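Local coordinates for protein pectinesterase (Sitophilus oryzae, PDB 4PMH) that hydrolyses the methyl esters of pectin, releasing methanol and leaving de-esterified galacturonate units in the chain, and probably serves the weevil in digesting plant cell walls, at residues A24-G29 / N309-I314; N344-N349 / R355-N360. All blocks are in the same frame, centred on the assembly; numbering follows the deposited sequence.

Contact 1. Residues A24-G29 / N309-I314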
ATOM      1  N   ALA A  24       9.762 -14.552   7.274  1.00 19.54           N
ATOM      2  CA  ALA A  24       9.357 -15.935   7.045  1.00 20.07           C
ATOM      3  C   ALA A  24       7.960 -16.225   7.592  1.00 19.28           C
ATOM      4  O   ALA A  24       7.182 -16.991   7.054  1.00 19.54           O
ATOM      5  CB  ALA A  24      10.372 -16.876   7.684  1.00 19.55           C
ATOM      6  N   THR A  25       7.671 -15.596   8.700  1.00 19.21           N
ATOM      7  CA  THR A  25       6.463 -15.804   9.407  1.00 19.18           C
ATOM      8  C   THR A  25       5.287 -15.112   8.678  1.00 18.66           C
ATOM      9  O   THR A  25       4.240 -15.732   8.424  1.00 18.24           O
ATOM     10  CB  THR A  25       6.761 -15.371  10.850  1.00 20.78           C
ATOM     11  OG1 THR A  25       6.955 -16.547  11.662  1.00 23.62           O
ATOM     12  CG2 THR A  25       5.766 -14.519  11.392  1.00 20.08           C
ATOM     13  N   TYR A  26       5.488 -13.862   8.279  1.00 17.36           N
ATOM     14  CA  TYR A  26       4.491 -13.129   7.466  1.00 17.14           C
ATOM     15  C   TYR A  26       4.258 -13.736   6.061  1.00 17.31           C
ATOM     16  O   TYR A  26       3.159 -13.642   5.488  1.00 16.35           O
ATOM     17  CB  TYR A  26       4.898 -11.640   7.396  1.00 16.14           C
ATOM     18  CG  TYR A  26       4.409 -10.803   8.547  1.00 15.22           C
ATOM     19  CD1 TYR A  26       5.110 -10.729   9.751  1.00 14.71           C
ATOM     20  CD2 TYR A  26       3.249 -10.045   8.428  1.00 15.34           C
ATOM     21  CE1 TYR A  26       4.648  -9.969  10.806  1.00 14.13           C
ATOM     22  CE2 TYR A  26       2.782  -9.285   9.478  1.00 14.49           C
ATOM     23  CZ  TYR A  26       3.484  -9.251  10.662  1.00 14.56           C
ATOM     24  OH  TYR A  26       3.014  -8.483  11.685  1.00 14.03           O
ATOM     25  N   LEU A  27       5.285 -14.381   5.507  1.00 17.49           N
ATOM     26  CA  LEU A  27       5.198 -15.016   4.208  1.00 18.01           C
ATOM     27  C   LEU A  27       4.296 -16.252   4.213  1.00 17.81           C
ATOM     28  O   LEU A  27       3.748 -16.623   3.173  1.00 17.17           O
ATOM     29  CB  LEU A  27       6.599 -15.393   3.690  1.00 18.96           C
ATOM     30  CG  LEU A  27       7.466 -14.292   3.083  1.00 20.03           C
ATOM     31  CD1 LEU A  27       8.913 -14.784   2.958  1.00 21.08           C
ATOM     32  CD2 LEU A  27       6.916 -13.836   1.742  1.00 20.33           C
ATOM     33  N   GLN A  28       4.156 -16.894   5.372  1.00 17.88           N
ATOM     34  CA  GLN A  28       3.178 -17.956   5.548  1.00 18.13           C
ATOM     35  C   GLN A  28       3.362 -19.062   4.514  1.00 18.08           C
ATOM     36  O   GLN A  28       2.414 -19.545   3.939  1.00 19.20           O
ATOM     37  CB  GLN A  28       1.755 -17.375   5.478  1.00 18.42           C
ATOM     38  CG  GLN A  28       1.410 -16.416   6.598  1.00 18.13           C
ATOM     39  CD  GLN A  28       0.150 -15.611   6.297  1.00 18.34           C
ATOM     40  OE1 GLN A  28      -0.959 -16.132   6.385  1.00 18.32           O
ATOM     41  NE2 GLN A  28       0.319 -14.335   5.939  1.00 17.43           N
ATOM     42  N   GLY A  29       4.604 -19.435   4.257  1.00 19.56           N
ATOM     43  CA  GLY A  29       4.904 -20.524   3.329  1.00 20.35           C
ATOM     44  C   GLY A  29       5.179 -20.073   1.907  1.00 21.42           C
ATOM     45  O   GLY A  29       5.737 -20.838   1.112  1.00 22.76           O
ATOM     46  N   ASN A 309      -9.549  -5.222  12.730  1.00 13.93           N
ATOM     47  CA  ASN A 309      -8.688  -4.688  13.747  1.00 13.65           C
ATOM     48  C   ASN A 309      -7.260  -4.690  13.242  1.00 12.53           C
ATOM     49  O   ASN A 309      -6.513  -5.675  13.392  1.00 12.34           O
ATOM     50  CB  ASN A 309      -8.857  -5.447  15.069  1.00 14.17           C
ATOM     51  CG  ASN A 309      -8.226  -4.725  16.243  1.00 14.79           C
ATOM     52  OD1 ASN A 309      -8.136  -3.480  16.293  1.00 13.72           O
ATOM     53  ND2 ASN A 309      -7.767  -5.519  17.205  1.00 15.88           N
ATOM     54  N   GLY A 310      -6.906  -3.566  12.611  1.00 11.68           N
ATOM     55  CA  GLY A 310      -5.642  -3.426  11.877  1.00 10.95           C
ATOM     56  C   GLY A 310      -4.414  -3.925  12.619  1.00 10.52           C
ATOM     57  O   GLY A 310      -4.219  -3.605  13.790  1.00 10.10           O
ATOM     58  N   GLN A 311      -3.582  -4.696  11.924  1.00 10.69           N
ATOM     59  CA  GLN A 311      -2.384  -5.297  12.509  1.00 11.43           C
ATOM     60  C   GLN A 311      -1.157  -4.742  11.814  1.00 11.75           C
ATOM     61  O   GLN A 311      -1.091  -4.742  10.583  1.00 11.63           O
ATOM     62  CB  GLN A 311      -2.425  -6.819  12.386  1.00 11.84           C
ATOM     63  CG  GLN A 311      -1.531  -7.588  13.360  1.00 12.86           C
ATOM     64  CD  GLN A 311      -0.072  -7.669  12.960  1.00 13.51           C
ATOM     65  OE1 GLN A 311       0.277  -7.571  11.780  1.00 13.80           O
ATOM     66  NE2 GLN A 311       0.802  -7.840  13.956  1.00 14.57           N
ATOM     67  N   LEU A 312      -0.193  -4.281  12.620  1.00 11.82           N
ATOM     68  CA  LEU A 312       1.036  -3.661  12.145  1.00 11.84           C
ATOM     69  C   LEU A 312       2.177  -3.836  13.142  1.00 11.58           C
ATOM     70  O   LEU A 312       2.049  -3.477  14.287  1.00 11.10           O
ATOM     71  CB  LEU A 312       0.839  -2.159  11.942  1.00 11.99           C
ATOM     72  CG  LEU A 312       2.081  -1.327  11.660  1.00 12.33           C
ATOM     73  CD1 LEU A 312       2.786  -1.717  10.364  1.00 12.73           C
ATOM     74  CD2 LEU A 312       1.677   0.133  11.593  1.00 13.02           C
ATOM     75  N   ILE A 313       3.293  -4.362  12.671  1.00 11.60           N
ATOM     76  CA  ILE A 313       4.527  -4.394  13.436  1.00 11.65           C
ATOM     77  C   ILE A 313       5.631  -3.634  12.695  1.00 11.23           C
ATOM     78  O   ILE A 313       5.891  -3.894  11.519  1.00 11.03           O
ATOM     79  CB  ILE A 313       4.935  -5.837  13.704  1.00 12.12           C
ATOM     80  CG1 ILE A 313       3.943  -6.423  14.715  1.00 12.66           C
ATOM     81  CG2 ILE A 313       6.382  -5.909  14.226  1.00 12.44           C
ATOM     82  CD1 ILE A 313       4.132  -7.896  14.940  1.00 12.99           C
ATOM     83  N   ILE A 314       6.250  -2.675  13.384  1.00 11.45           N
ATOM     84  CA  ILE A 314       7.442  -1.991  12.875  1.00 11.63           C
ATOM     85  C   ILE A 314       8.626  -2.491  13.675  1.00 11.96           C
ATOM     86  O   ILE A 314       8.706  -2.259  14.879  1.00 11.98           O
ATOM     87  CB  ILE A 314       7.321  -0.478  12.978  1.00 11.78           C
ATOM     88  CG1 ILE A 314       6.136   0.004  12.143  1.00 12.23           C
ATOM     89  CG2 ILE A 314       8.602   0.194  12.493  1.00 11.96           C
ATOM     90  CD1 ILE A 314       5.691   1.411  12.452  1.00 12.31           C
TER
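Gln311 meets Tyr26 on strand 311-315. Its CG lies anti to the backbone N (chi1 -159°), and the chain then bends at chi2. This brings the amide toward the helix. Tyr26 OH donates a hydrogen bond to Gln311 OE1 at 2.9 Å. The hydroxyl lies in the carbonyl plane, on a lone pair. The C=O...O angle is 106°, so the hydroxyl comes in from the side of the oxygen. The Tyr26 ring and the amide are turned 39° apart, and OE1 sits at the ring edge. OE1 also accepts from Gly266 N, so two donors grip this buried oxygen. Next along the strand, Leu312 turns to the other side and packs on Phe356. Ile313 comes back toward the helix. Its CD1 touches Tyr26 OH at 3.5 Å, an apolar flank for the hydroxyl. Tyr26 also stacks on Phe268 of the neighbouring strand 267-270. On the helix side, Gln28 NE2 donates a hydrogen bond to Tyr26 O at 3.0 Å. A phenylalanine in place of Tyr26 would probably leave Gln311 OE1 without one of its two donors, with only a carbon edge facing a buried amide. The arrangement is that of a right-handed parallel beta-helix, the fold of pectinesterases, with helix 23-27, near the N terminus, packed on the outer face of one of its parallel sheets.

Contact 2. Residues N344-N349 / R355-N360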
ATOM      1  N   ASN A 344       2.520  -7.194  30.902  1.00 21.28           N
ATOM      2  CA  ASN A 344       3.703  -8.023  30.721  1.00 24.61           C
ATOM      3  C   ASN A 344       3.315  -9.342  30.101  1.00 22.76           C
ATOM      4  O   ASN A 344       4.037  -9.851  29.252  1.00 25.10           O
ATOM      5  CB  ASN A 344       4.461  -8.245  32.036  1.00 28.08           C
ATOM      6  CG  ASN A 344       4.983  -6.945  32.630  1.00 32.14           C
ATOM      7  OD1 ASN A 344       6.131  -6.536  32.387  1.00 36.63           O
ATOM      8  ND2 ASN A 344       4.140  -6.281  33.414  1.00 35.06           N
ATOM      9  N   SER A 345       2.161  -9.874  30.490  1.00 21.04           N
ATOM     10  CA  SER A 345       1.588 -11.023  29.791  1.00 19.30           C
ATOM     11  C   SER A 345       0.350 -10.593  29.022  1.00 17.69           C
ATOM     12  O   SER A 345      -0.479  -9.844  29.533  1.00 17.31           O
ATOM     13  CB  SER A 345       1.253 -12.138  30.773  1.00 19.75           C
ATOM     14  OG  SER A 345       2.417 -12.526  31.514  1.00 20.07           O
ATOM     15  N   ARG A 346       0.228 -11.059  27.784  1.00 15.57           N
ATOM     16  CA  ARG A 346      -0.820 -10.562  26.893  1.00 14.81           C
ATOM     17  C   ARG A 346      -0.984 -11.458  25.683  1.00 14.14           C
ATOM     18  O   ARG A 346      -0.098 -12.252  25.353  1.00 12.26           O
ATOM     19  CB  ARG A 346      -0.479  -9.133  26.416  1.00 14.70           C
ATOM     20  CG  ARG A 346       0.876  -9.039  25.724  1.00 13.84           C
ATOM     21  CD  ARG A 346       1.273  -7.618  25.295  1.00 13.64           C
ATOM     22  NE  ARG A 346       2.677  -7.612  24.907  1.00 13.09           N
ATOM     23  CZ  ARG A 346       3.456  -6.536  24.873  1.00 12.40           C
ATOM     24  NH1 ARG A 346       2.983  -5.321  25.169  1.00 11.43           N
ATOM     25  NH2 ARG A 346       4.733  -6.698  24.577  1.00 12.35           N
ATOM     26  N   ASP A 347      -2.127 -11.301  25.025  1.00 13.84           N
ATOM     27  CA  ASP A 347      -2.375 -11.902  23.708  1.00 14.22           C
ATOM     28  C   ASP A 347      -2.281 -10.817  22.636  1.00 14.24           C
ATOM     29  O   ASP A 347      -3.119  -9.918  22.575  1.00 13.87           O
ATOM     30  CB  ASP A 347      -3.770 -12.520  23.709  1.00 14.22           C
ATOM     31  CG  ASP A 347      -4.204 -13.098  22.355  1.00 14.49           C
ATOM     32  OD1 ASP A 347      -3.392 -13.290  21.396  1.00 13.92           O
ATOM     33  OD2 ASP A 347      -5.427 -13.388  22.296  1.00 14.87           O
ATOM     34  N   LEU A 348      -1.286 -10.921  21.766  1.00 14.01           N
ATOM     35  CA  LEU A 348      -1.075  -9.875  20.759  1.00 14.81           C
ATOM     36  C   LEU A 348      -2.178  -9.861  19.696  1.00 14.73           C
ATOM     37  O   LEU A 348      -2.267  -8.921  18.888  1.00 14.54           O
ATOM     38  CB  LEU A 348       0.300 -10.023  20.098  1.00 15.04           C
ATOM     39  CG  LEU A 348       1.521  -9.928  21.034  1.00 15.28           C
ATOM     40  CD1 LEU A 348       2.755 -10.402  20.294  1.00 15.82           C
ATOM     41  CD2 LEU A 348       1.735  -8.520  21.562  1.00 15.35           C
ATOM     42  N   ASN A 349      -3.028 -10.882  19.704  1.00 14.87           N
ATOM     43  CA  ASN A 349      -4.188 -10.934  18.815  1.00 16.32           C
ATOM     44  C   ASN A 349      -5.515 -10.571  19.478  1.00 17.79           C
ATOM     45  O   ASN A 349      -6.571 -10.722  18.881  1.00 17.70           O
ATOM     46  CB  ASN A 349      -4.260 -12.306  18.162  1.00 16.00           C
ATOM     47  CG  ASN A 349      -3.161 -12.495  17.139  1.00 16.70           C
ATOM     48  OD1 ASN A 349      -2.953 -11.632  16.284  1.00 16.70           O
ATOM     49  ND2 ASN A 349      -2.449 -13.610  17.213  1.00 17.15           N
ATOM     50  N   ARG A 355      -3.735  -3.526  17.517  1.00 14.03           N
ATOM     51  CA  ARG A 355      -2.649  -4.475  17.259  1.00 14.16           C
ATOM     52  C   ARG A 355      -1.514  -3.786  16.528  1.00 13.37           C
ATOM     53  O   ARG A 355      -1.013  -4.275  15.501  1.00 13.17           O
ATOM     54  CB  ARG A 355      -3.131  -5.705  16.454  1.00 15.31           C
ATOM     55  CG  ARG A 355      -4.446  -6.352  16.915  1.00 16.91           C
ATOM     56  CD  ARG A 355      -5.261  -6.841  15.691  1.00 17.92           C
ATOM     57  NE  ARG A 355      -4.777  -8.137  15.365  1.00 18.51           N
ATOM     58  CZ  ARG A 355      -4.986  -8.829  14.262  1.00 16.48           C
ATOM     59  NH1 ARG A 355      -5.723  -8.393  13.237  1.00 16.51           N
ATOM     60  NH2 ARG A 355      -4.408 -10.016  14.224  1.00 15.72           N
ATOM     61  N   PHE A 356      -1.088  -2.657  17.072  1.00 12.57           N
ATOM     62  CA  PHE A 356       0.049  -1.927  16.561  1.00 12.40           C
ATOM     63  C   PHE A 356       1.212  -2.101  17.525  1.00 12.43           C
ATOM     64  O   PHE A 356       1.091  -1.795  18.706  1.00 12.14           O
ATOM     65  CB  PHE A 356      -0.279  -0.436  16.444  1.00 12.38           C
ATOM     66  CG  PHE A 356      -1.493  -0.126  15.619  1.00 12.44           C
ATOM     67  CD1 PHE A 356      -1.863  -0.918  14.551  1.00 12.68           C
ATOM     68  CD2 PHE A 356      -2.257   0.983  15.917  1.00 12.51           C
ATOM     69  CE1 PHE A 356      -2.975  -0.609  13.788  1.00 12.89           C
ATOM     70  CE2 PHE A 356      -3.377   1.300  15.168  1.00 12.75           C
ATOM     71  CZ  PHE A 356      -3.736   0.503  14.106  1.00 12.89           C
ATOM     72  N   TRP A 357       2.330  -2.617  17.030  1.00 12.55           N
ATOM     73  CA  TRP A 357       3.457  -2.943  17.902  1.00 12.54           C
ATOM     74  C   TRP A 357       4.785  -2.585  17.272  1.00 12.75           C
ATOM     75  O   TRP A 357       4.901  -2.476  16.062  1.00 12.37           O
ATOM     76  CB  TRP A 357       3.494  -4.445  18.228  1.00 12.49           C
ATOM     77  CG  TRP A 357       2.149  -5.099  18.451  1.00 12.33           C
ATOM     78  CD1 TRP A 357       1.381  -5.746  17.511  1.00 12.50           C
ATOM     79  CD2 TRP A 357       1.447  -5.200  19.678  1.00 12.42           C
ATOM     80  NE1 TRP A 357       0.237  -6.221  18.087  1.00 13.17           N
ATOM     81  CE2 TRP A 357       0.245  -5.906  19.419  1.00 13.04           C
ATOM     82  CE3 TRP A 357       1.700  -4.754  20.980  1.00 12.41           C
ATOM     83  CZ2 TRP A 357      -0.706  -6.168  20.417  1.00 12.53           C
ATOM     84  CZ3 TRP A 357       0.760  -5.011  21.960  1.00 12.57           C
ATOM     85  CH2 TRP A 357      -0.431  -5.726  21.667  1.00 12.55           C
ATOM     86  N   GLU A 358       5.806  -2.455  18.109  1.00 13.16           N
ATOM     87  CA  GLU A 358       7.155  -2.203  17.623  1.00 13.27           C
ATOM     88  C   GLU A 358       8.147  -3.148  18.281  1.00 13.37           C
ATOM     89  O   GLU A 358       7.882  -3.645  19.357  1.00 12.69           O
ATOM     90  CB  GLU A 358       7.566  -0.799  17.972  1.00 13.44           C
ATOM     91  CG  GLU A 358       6.797   0.275  17.248  1.00 13.54           C
ATOM     92  CD  GLU A 358       7.150   1.613  17.817  1.00 13.90           C
ATOM     93  OE1 GLU A 358       6.320   2.130  18.566  1.00 14.47           O
ATOM     94  OE2 GLU A 358       8.273   2.105  17.575  1.00 13.28           O
ATOM     95  N   TYR A 359       9.309  -3.335  17.661  1.00 13.61           N
ATOM     96  CA  TYR A 359      10.395  -4.068  18.303  1.00 14.09           C
ATOM     97  C   TYR A 359      11.719  -3.531  17.786  1.00 14.64           C
ATOM     98  O   TYR A 359      11.967  -3.588  16.583  1.00 14.10           O
ATOM     99  CB  TYR A 359      10.332  -5.563  17.970  1.00 14.70           C
ATOM    100  CG  TYR A 359      11.511  -6.354  18.537  1.00 16.32           C
ATOM    101  CD1 TYR A 359      11.649  -6.531  19.899  1.00 16.74           C
ATOM    102  CD2 TYR A 359      12.463  -6.936  17.704  1.00 17.56           C
ATOM    103  CE1 TYR A 359      12.712  -7.247  20.433  1.00 18.25           C
ATOM    104  CE2 TYR A 359      13.541  -7.655  18.235  1.00 18.98           C
ATOM    105  CZ  TYR A 359      13.656  -7.792  19.598  1.00 19.38           C
ATOM    106  OH  TYR A 359      14.708  -8.505  20.159  1.00 23.17           O
ATOM    107  N   ASN A 360      12.563  -3.022  18.682  1.00 15.34           N
ATOM    108  CA  ASN A 360      13.963  -2.746  18.361  1.00 16.09           C
ATOM    109  C   ASN A 360      14.166  -1.735  17.240  1.00 15.11           C
ATOM    110  O   ASN A 360      15.023  -1.905  16.369  1.00 14.20           O
ATOM    111  CB  ASN A 360      14.649  -4.077  18.013  1.00 18.46           C
ATOM    112  CG  ASN A 360      16.146  -4.025  18.174  1.00 20.50           C
ATOM    113  OD1 ASN A 360      16.677  -3.148  18.853  1.00 22.98           O
ATOM    114  ND2 ASN A 360      16.842  -4.983  17.571  1.00 23.17           N
TER
HETATM  115  O   HOH W   1      -0.884  -8.440  16.670  1.00 11.37           O
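Leu348 carries CG anti to its carbonyl carbon (chi1 -60°), and chi2 then swings CD2 over the indole of Trp357. Trp357 has its own CG anti to the carbonyl carbon, which turns the ring toward the loop. Leu348 CD2 stands 3.4 Å from the centroid of the six-membered ring of Trp357, only 7° off the ring normal. This is a CH-pi contact over the face. The closest carbons are Leu348 CD2 and Trp357 CH2, 3.5 Å apart. The backbone of Leu348 reaches the same residue through water. The water donates to Leu348 O at 2.7 Å and accepts from Trp357 NE1 at 2.9 Å, so the indole N-H is satisfied. Arg346 stretches past the far end of the indole. Its NH1 is 3.9 Å from Trp357 CZ3, which lies over one face of the guanidinium. The polar end is held by other partners, with Glu17 in a salt bridge and Ile12 O as an acceptor. At the other end of the loop segment, Arg355 NH2 donates to Asn349 OD1 at 3.0 Å. The oxygen lies in the guanidinium plane, but NH2 comes in tilted from the plane of the Asn349 amide. The N-H...O angle is 159°. Arg355 NH2 also bonds to Lys263 O. Asp347 OD1 accepts from Asn349 N at 3.0 Å, forming an Asx turn that shapes the backbone around Leu348. In this pectinesterase beta-helix, the irregular loop leading into the last parallel strand lies across that strand's Arg355 and Trp357 side chains.

In the fold
Contacts 1 and 2 lie on the same side of the chain's centre, with their own centres about 12 Å apart. They come in series along the chain, contact 1 closing before contact 2 opens. Both reach the same ten-stranded parallel sheet, where strands 311-315 and 355-359 are neighbours and 355-359 is one of its two edge strands within the chain. They also touch directly. Asn309 O lies 2.8 Å from Arg355 NH1, and Leu312 O lies 2.9 Å from Trp357 N, both probable hydrogen bonds. Contact 1 ties early chain, helix 23-27, to late chain. Contact 2 is local to the last part of the chain. Both lie toward the C-terminal end of the beta-helix.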